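Local coordinates for VP1 (Merkel cell polyomavirus, PDB 4FMH), which forms the pentameric building units of the icosahedral capsid and binds sialylated glycans through its jelly-roll domain, a binding required for infection, at residues B[62-67]-B[161-166]; B[68-73]-B[187-192]. All coordinates share one frame; numbering follows the deposited sequence.

Overall arrangement
From the N terminus the chain runs through strand 11-28 and a long loop before it reaches residues 62-67, the first half of contact 1; residues 68-73 follow at once and carry the first half of contact 2 into strand 71-76 of the jelly roll. Contact 1 closes its loop at 161-166, just before the short helix 166-170, and contact 2 closes at 187-192, on strand 186-189 and the loop after it. The two loops therefore cross, and the contact centres lie about 13 Å apart. Together they lay one continuous stretch, 62-73, against the region between strands 142-146 and 200-202, tying its small three-strand sheet to the main antiparallel sheet.

Contact 1. Residues B[62-67]-B[161-166]; sequences PIKENL and GGPITI
Lys64 is the first residue of segment 62-67 to meet the loop 161-166, using the aliphatic part of its side chain. Its CG stands anti to the carbonyl carbon (chi1 -69°), which points CG and CD at the loop before the chain bends away (chi3 -54°) and takes the amine out of the touch: CD lies 3.4 Å from the carbonyl O of Gly161 and 4.2 Å from CA of Gly162. One carbon back, Lys64 CG approaches CD of the Pro163 ring at 4.2 Å. The short 3-10 turn of Lys64 and Glu65 is closed by backbone bonds from Asn66 N to Ile63 O (2.9 Å) and from Leu67 N to Lys64 O (3.1 Å). Asn66 turns to Tyr50 and Asp51 of the glycan pocket, giving its ND2 to the carbonyl O of Asp51. Leu67 then returns, crossing Pro163 at about a right angle, with its CD1 branch 4.2 Å from ring atom CG. Pro163 also packs on Pro196. The join is thus a small van der Waals one, a buried leucine-proline touch beside an exposed lysine stem, with no polar bond between the two segments; the firmer polar link of 62-67 is to the loop beside the sialic acid site.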
ATOM      1  N   PRO B  62     -31.095 -13.865  10.874  1.00 19.04           N
ATOM      2  CA  PRO B  62     -30.550 -14.071   9.526  1.00 19.23           C
ATOM      3  C   PRO B  62     -30.848 -15.468   8.988  1.00 20.76           C
ATOM      4  O   PRO B  62     -30.873 -16.431   9.760  1.00 21.55           O
ATOM      5  CB  PRO B  62     -29.039 -13.884   9.727  1.00 18.04           C
ATOM      6  CG  PRO B  62     -28.797 -14.191  11.158  1.00 18.53           C
ATOM      7  CD  PRO B  62     -30.033 -13.769  11.894  1.00 18.42           C
ATOM      8  N   ILE B  63     -31.096 -15.570   7.682  1.00 19.99           N
ATOM      9  CA  ILE B  63     -31.320 -16.868   7.036  1.00 20.46           C
ATOM     10  C   ILE B  63     -29.978 -17.504   6.625  1.00 19.44           C
ATOM     11  O   ILE B  63     -28.974 -16.797   6.436  1.00 17.72           O
ATOM     12  CB  ILE B  63     -32.245 -16.741   5.801  1.00 20.99           C
ATOM     13  CG1 ILE B  63     -31.626 -15.773   4.770  1.00 19.14           C
ATOM     14  CG2 ILE B  63     -33.655 -16.311   6.236  1.00 21.08           C
ATOM     15  CD1 ILE B  63     -32.404 -15.639   3.457  1.00 21.63           C
ATOM     16  N   LYS B  64     -29.973 -18.829   6.482  1.00 19.57           N
ATOM     17  CA  LYS B  64     -28.779 -19.588   6.086  1.00 20.54           C
ATOM     18  C   LYS B  64     -28.108 -19.005   4.851  1.00 19.67           C
ATOM     19  O   LYS B  64     -26.876 -18.987   4.758  1.00 18.17           O
ATOM     20  CB  LYS B  64     -29.135 -21.040   5.755  1.00 22.79           C
ATOM     21  CG  LYS B  64     -29.562 -21.913   6.909  1.00 32.71           C
ATOM     22  CD  LYS B  64     -29.717 -23.365   6.435  1.00 40.48           C
ATOM     23  CE  LYS B  64     -30.657 -23.474   5.230  1.00 42.94           C
ATOM     24  NZ  LYS B  64     -30.230 -24.549   4.299  1.00 46.72           N
ATOM     25  N   GLU B  65     -28.926 -18.543   3.903  1.00 17.98           N
ATOM     26  CA  GLU B  65     -28.426 -18.057   2.615  1.00 17.12           C
ATOM     27  C   GLU B  65     -27.623 -16.761   2.747  1.00 15.90           C
ATOM     28  O   GLU B  65     -26.926 -16.369   1.818  1.00 15.74           O
ATOM     29  CB  GLU B  65     -29.569 -17.872   1.616  1.00 17.49           C
ATOM     30  CG  GLU B  65     -30.190 -19.176   1.098  1.00 21.16           C
ATOM     31  CD  GLU B  65     -31.126 -19.862   2.092  1.00 27.11           C
ATOM     32  OE1 GLU B  65     -31.583 -19.217   3.068  1.00 24.06           O
ATOM     33  OE2 GLU B  65     -31.406 -21.063   1.887  1.00 30.43           O
ATOM     34  N   ASN B  66     -27.715 -16.119   3.912  1.00 15.06           N
ATOM     35  CA  ASN B  66     -26.997 -14.872   4.172  1.00 14.69           C
ATOM     36  C   ASN B  66     -25.795 -15.031   5.098  1.00 14.47           C
ATOM     37  O   ASN B  66     -25.261 -14.040   5.621  1.00 13.51           O
ATOM     38  CB  ASN B  66     -27.958 -13.805   4.698  1.00 15.06           C
ATOM     39  CG  ASN B  66     -28.747 -13.138   3.585  1.00 17.93           C
ATOM     40  OD1 ASN B  66     -28.514 -13.394   2.399  1.00 18.80           O
ATOM     41  ND2 ASN B  66     -29.687 -12.283   3.959  1.00 18.45           N
ATOM     42  N   LEU B  67     -25.359 -16.279   5.267  1.00 13.55           N
ATOM     43  CA  LEU B  67     -24.278 -16.608   6.184  1.00 12.91           C
ATOM     44  C   LEU B  67     -23.136 -17.373   5.485  1.00 13.10           C
ATOM     45  O   LEU B  67     -23.070 -18.615   5.574  1.00 13.00           O
ATOM     46  CB  LEU B  67     -24.835 -17.394   7.387  1.00 13.37           C
ATOM     47  CG  LEU B  67     -25.908 -16.679   8.236  1.00 15.24           C
ATOM     48  CD1 LEU B  67     -26.612 -17.629   9.207  1.00 14.89           C
ATOM     49  CD2 LEU B  67     -25.330 -15.461   8.986  1.00 12.93           C
ATOM     50  N   GLY B 161     -31.716 -27.570  10.721  1.00 21.65           N
ATOM     51  CA  GLY B 161     -30.960 -27.523   9.465  1.00 21.29           C
ATOM     52  C   GLY B 161     -29.996 -26.350   9.345  1.00 20.61           C
ATOM     53  O   GLY B 161     -29.355 -26.170   8.306  1.00 20.25           O
ATOM     54  N   GLY B 162     -29.885 -25.559  10.410  1.00 19.51           N
ATOM     55  CA  GLY B 162     -29.035 -24.364  10.407  1.00 19.30           C
ATOM     56  C   GLY B 162     -27.548 -24.659  10.523  1.00 18.35           C
ATOM     57  O   GLY B 162     -27.147 -25.816  10.640  1.00 17.56           O
ATOM     58  N   PRO B 163     -26.714 -23.609  10.495  1.00 18.00           N
ATOM     59  CA  PRO B 163     -25.273 -23.789  10.663  1.00 17.47           C
ATOM     60  C   PRO B 163     -24.901 -24.023  12.129  1.00 17.24           C
ATOM     61  O   PRO B 163     -25.748 -23.887  13.008  1.00 16.70           O
ATOM     62  CB  PRO B 163     -24.710 -22.447  10.193  1.00 16.55           C
ATOM     63  CG  PRO B 163     -25.763 -21.470  10.553  1.00 18.23           C
ATOM     64  CD  PRO B 163     -27.075 -22.186  10.344  1.00 17.18           C
ATOM     65  N   ILE B 164     -23.643 -24.369  12.384  1.00 16.90           N
ATOM     66  CA  ILE B 164     -23.146 -24.480  13.750  1.00 16.85           C
ATOM     67  C   ILE B 164     -22.668 -23.111  14.226  1.00 16.49           C
ATOM     68  O   ILE B 164     -21.784 -22.515  13.622  1.00 14.38           O
ATOM     69  CB  ILE B 164     -22.016 -25.531  13.868  1.00 18.59           C
ATOM     70  CG1 ILE B 164     -22.579 -26.931  13.586  1.00 18.29           C
ATOM     71  CG2 ILE B 164     -21.371 -25.483  15.268  1.00 16.70           C
ATOM     72  CD1 ILE B 164     -21.584 -27.873  12.974  1.00 25.67           C
ATOM     73  N   THR B 165     -23.271 -22.617  15.305  1.00 17.40           N
ATOM     74  CA  THR B 165     -22.892 -21.323  15.876  1.00 17.48           C
ATOM     75  C   THR B 165     -22.620 -21.468  17.377  1.00 17.65           C
ATOM     76  O   THR B 165     -22.584 -22.584  17.895  1.00 17.78           O
ATOM     77  CB  THR B 165     -23.959 -20.228  15.596  1.00 18.32           C
ATOM     78  OG1 THR B 165     -25.199 -20.589  16.215  1.00 18.56           O
ATOM     79  CG2 THR B 165     -24.182 -20.042  14.086  1.00 18.16           C
ATOM     80  N   ILE B 166     -22.403 -20.347  18.063  1.00 17.00           N
ATOM     81  CA  ILE B 166     -22.005 -20.366  19.468  1.00 16.92           C
ATOM     82  C   ILE B 166     -23.059 -21.031  20.361  1.00 17.71           C
ATOM     83  O   ILE B 166     -22.720 -21.831  21.239  1.00 16.94           O
ATOM     84  CB  ILE B 166     -21.625 -18.950  19.987  1.00 15.82           C
ATOM     85  CG1 ILE B 166     -20.405 -18.410  19.218  1.00 14.83           C
ATOM     86  CG2 ILE B 166     -21.333 -18.981  21.492  1.00 17.55           C
ATOM     87  CD1 ILE B 166     -19.908 -17.027  19.690  1.00 14.72           C
TER

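Contact 2. Residues B[68-73]-B[187-192]; sequences PAYSVA and AKLDKD
Leu189 points its forked end between Tyr70 and Val72, and the apolar half of the contact is built on this fork. With CG anti to the backbone N (chi1 -178°), the leucine carries the fork out to segment 68-73, where it crosses the Tyr70 side chain at about a right angle. Both methyls, CD1 and CD2, meet Tyr70 CB at 3.7 Å; CD1 also lies 3.9 Å from Val72 CG1, while CD2 comes obliquely to ring atom CG of Tyr70 at 4.0 Å. The ring itself leads away from segment 187-192, and its OH is hydrogen-bonded to Trp200 O and to Tyr132 OH. Val72 faces the other segment directly. Its CG1, set between the backbone N and the carbonyl carbon (chi1 46°), presses on the peptide joining Lys191 to Asp192, 3.4 Å from Lys191 C. Asp192 places OD1 against the backbone at Ser71 and Val72: Val72 N donates to Asp192 OD1 at 3.0 Å, nearly straight at 161°, meeting the anti lone pair of that oxygen. The other oxygen, OD2, forms a salt bridge with Arg31, so each carboxylate oxygen has a partner of its own. A water donates to both Tyr70 O and Lys191 O, at 2.8 Å each, bridging the two backbones. Leu189, centre of an inverse gamma turn, also packs on Leu142 and Leu144 of the neighbouring strand. Strand 71-76 is thus joined to strand 186-189 by a buried hydrocarbon cluster and to the loop that follows by a water and a carboxylate, whose bond to Arg31 probably stabilises its negative charge while OD1 serves the backbone N-H of Val72.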
ATOM      1  N   PRO B  68     -22.237 -16.636   4.777  1.00 12.23           N
ATOM      2  CA  PRO B  68     -21.062 -17.280   4.182  1.00 10.82           C
ATOM      3  C   PRO B  68     -20.302 -18.082   5.233  1.00 10.96           C
ATOM      4  O   PRO B  68     -20.160 -17.646   6.387  1.00 12.28           O
ATOM      5  CB  PRO B  68     -20.221 -16.096   3.674  1.00 10.55           C
ATOM      6  CG  PRO B  68     -21.240 -15.034   3.380  1.00 13.19           C
ATOM      7  CD  PRO B  68     -22.283 -15.192   4.468  1.00 10.20           C
ATOM      8  N   ALA B  69     -19.846 -19.261   4.835  1.00 11.04           N
ATOM      9  CA  ALA B  69     -19.219 -20.192   5.756  1.00 11.28           C
ATOM     10  C   ALA B  69     -17.872 -20.648   5.199  1.00 11.67           C
ATOM     11  O   ALA B  69     -17.597 -20.475   4.010  1.00 12.25           O
ATOM     12  CB  ALA B  69     -20.149 -21.390   5.997  1.00 11.34           C
ATOM     13  N   TYR B  70     -17.032 -21.202   6.071  1.00 13.03           N
ATOM     14  CA  TYR B  70     -15.734 -21.726   5.673  1.00 13.28           C
ATOM     15  C   TYR B  70     -15.869 -22.930   4.756  1.00 13.46           C
ATOM     16  O   TYR B  70     -16.818 -23.717   4.874  1.00 13.91           O
ATOM     17  CB  TYR B  70     -14.905 -22.102   6.907  1.00 13.55           C
ATOM     18  CG  TYR B  70     -14.420 -20.897   7.685  1.00 15.48           C
ATOM     19  CD1 TYR B  70     -13.297 -20.168   7.263  1.00 11.75           C
ATOM     20  CD2 TYR B  70     -15.097 -20.468   8.829  1.00 14.12           C
ATOM     21  CE1 TYR B  70     -12.862 -19.049   7.973  1.00 13.43           C
ATOM     22  CE2 TYR B  70     -14.675 -19.358   9.537  1.00 16.33           C
ATOM     23  CZ  TYR B  70     -13.561 -18.649   9.112  1.00 16.13           C
ATOM     24  OH  TYR B  70     -13.157 -17.542   9.837  1.00 14.46           O
ATOM     25  N   SER B  71     -14.930 -23.054   3.827  1.00 13.26           N
ATOM     26  CA  SER B  71     -14.796 -24.270   3.040  1.00 13.65           C
ATOM     27  C   SER B  71     -13.797 -25.158   3.750  1.00 13.23           C
ATOM     28  O   SER B  71     -12.850 -24.660   4.361  1.00 10.67           O
ATOM     29  CB  SER B  71     -14.312 -23.975   1.616  1.00 13.88           C
ATOM     30  OG  SER B  71     -15.306 -23.284   0.887  1.00 15.76           O
ATOM     31  N   VAL B  72     -14.015 -26.468   3.679  1.00 13.66           N
ATOM     32  CA  VAL B  72     -13.084 -27.424   4.276  1.00 16.34           C
ATOM     33  C   VAL B  72     -13.170 -28.795   3.606  1.00 16.32           C
ATOM     34  O   VAL B  72     -14.250 -29.253   3.211  1.00 15.86           O
ATOM     35  CB  VAL B  72     -13.223 -27.509   5.841  1.00 17.03           C
ATOM     36  CG1 VAL B  72     -14.666 -27.610   6.265  1.00 19.56           C
ATOM     37  CG2 VAL B  72     -12.402 -28.661   6.428  1.00 19.11           C
ATOM     38  N   ALA B  73     -12.009 -29.419   3.444  1.00 16.42           N
ATOM     39  CA  ALA B  73     -11.931 -30.809   3.009  1.00 17.09           C
ATOM     40  C   ALA B  73     -10.890 -31.550   3.830  1.00 17.96           C
ATOM     41  O   ALA B  73      -9.883 -30.966   4.246  1.00 15.85           O
ATOM     42  CB  ALA B  73     -11.598 -30.896   1.515  1.00 17.03           C
ATOM     43  N   ALA B 187     -14.840 -24.368  18.777  1.00 16.15           N
ATOM     44  CA  ALA B 187     -15.307 -25.436  17.893  1.00 16.34           C
ATOM     45  C   ALA B 187     -14.170 -25.895  16.998  1.00 17.05           C
ATOM     46  O   ALA B 187     -13.107 -25.271  16.959  1.00 15.71           O
ATOM     47  CB  ALA B 187     -16.483 -24.955  17.042  1.00 16.26           C
ATOM     48  N   LYS B 188     -14.396 -26.993  16.286  1.00 17.29           N
ATOM     49  CA  LYS B 188     -13.445 -27.467  15.291  1.00 18.33           C
ATOM     50  C   LYS B 188     -14.066 -27.364  13.908  1.00 17.66           C
ATOM     51  O   LYS B 188     -15.231 -27.715  13.724  1.00 18.33           O
ATOM     52  CB  LYS B 188     -13.007 -28.900  15.611  1.00 18.87           C
ATOM     53  CG  LYS B 188     -12.425 -29.010  17.005  1.00 22.85           C
ATOM     54  CD  LYS B 188     -11.536 -30.207  17.192  1.00 28.34           C
ATOM     55  CE  LYS B 188     -10.855 -30.124  18.548  1.00 30.89           C
ATOM     56  NZ  LYS B 188     -10.320 -31.439  18.995  1.00 35.77           N
ATOM     57  N   LEU B 189     -13.299 -26.856  12.945  1.00 16.05           N
ATOM     58  CA  LEU B 189     -13.786 -26.739  11.570  1.00 17.49           C
ATOM     59  C   LEU B 189     -13.769 -28.109  10.890  1.00 17.99           C
ATOM     60  O   LEU B 189     -12.781 -28.512  10.262  1.00 16.89           O
ATOM     61  CB  LEU B 189     -12.978 -25.694  10.783  1.00 15.48           C
ATOM     62  CG  LEU B 189     -13.368 -25.388   9.330  1.00 18.06           C
ATOM     63  CD1 LEU B 189     -14.861 -25.058   9.172  1.00 15.42           C
ATOM     64  CD2 LEU B 189     -12.514 -24.262   8.799  1.00 13.41           C
ATOM     65  N   ASP B 190     -14.875 -28.828  11.035  1.00 20.98           N
ATOM     66  CA  ASP B 190     -14.937 -30.222  10.600  1.00 23.01           C
ATOM     67  C   ASP B 190     -16.064 -30.498   9.600  1.00 23.67           C
ATOM     68  O   ASP B 190     -16.323 -31.652   9.251  1.00 23.87           O
ATOM     69  CB  ASP B 190     -15.041 -31.152  11.818  1.00 24.07           C
ATOM     70  CG  ASP B 190     -16.248 -30.845  12.702  1.00 27.57           C
ATOM     71  OD1 ASP B 190     -17.177 -30.136  12.254  1.00 29.93           O
ATOM     72  OD2 ASP B 190     -16.269 -31.325  13.857  1.00 31.92           O
ATOM     73  N   LYS B 191     -16.724 -29.435   9.140  1.00 22.71           N
ATOM     74  CA  LYS B 191     -17.839 -29.570   8.210  1.00 24.42           C
ATOM     75  C   LYS B 191     -17.871 -28.414   7.214  1.00 23.24           C
ATOM     76  O   LYS B 191     -17.939 -27.245   7.607  1.00 20.94           O
ATOM     77  CB  LYS B 191     -19.152 -29.631   8.983  1.00 26.71           C
ATOM     78  CG  LYS B 191     -20.304 -30.296   8.248  1.00 33.65           C
ATOM     79  CD  LYS B 191     -21.640 -29.974   8.930  1.00 39.21           C
ATOM     80  CE  LYS B 191     -21.904 -30.786  10.205  1.00 42.06           C
ATOM     81  NZ  LYS B 191     -20.899 -30.639  11.300  1.00 41.79           N
ATOM     82  N   ASP B 192     -17.819 -28.763   5.931  1.00 23.74           N
ATOM     83  CA  ASP B 192     -17.835 -27.801   4.824  1.00 23.53           C
ATOM     84  C   ASP B 192     -19.153 -27.041   4.788  1.00 23.74           C
ATOM     85  O   ASP B 192     -20.228 -27.641   4.861  1.00 24.45           O
ATOM     86  CB  ASP B 192     -17.602 -28.545   3.501  1.00 24.77           C
ATOM     87  CG  ASP B 192     -17.539 -27.623   2.299  1.00 26.41           C
ATOM     88  OD1 ASP B 192     -16.572 -26.836   2.189  1.00 28.19           O
ATOM     89  OD2 ASP B 192     -18.443 -27.711   1.440  1.00 26.66           O
TER
HETATM   90  O   HOH W   1     -17.835 -24.481   7.394  1.00  9.70           O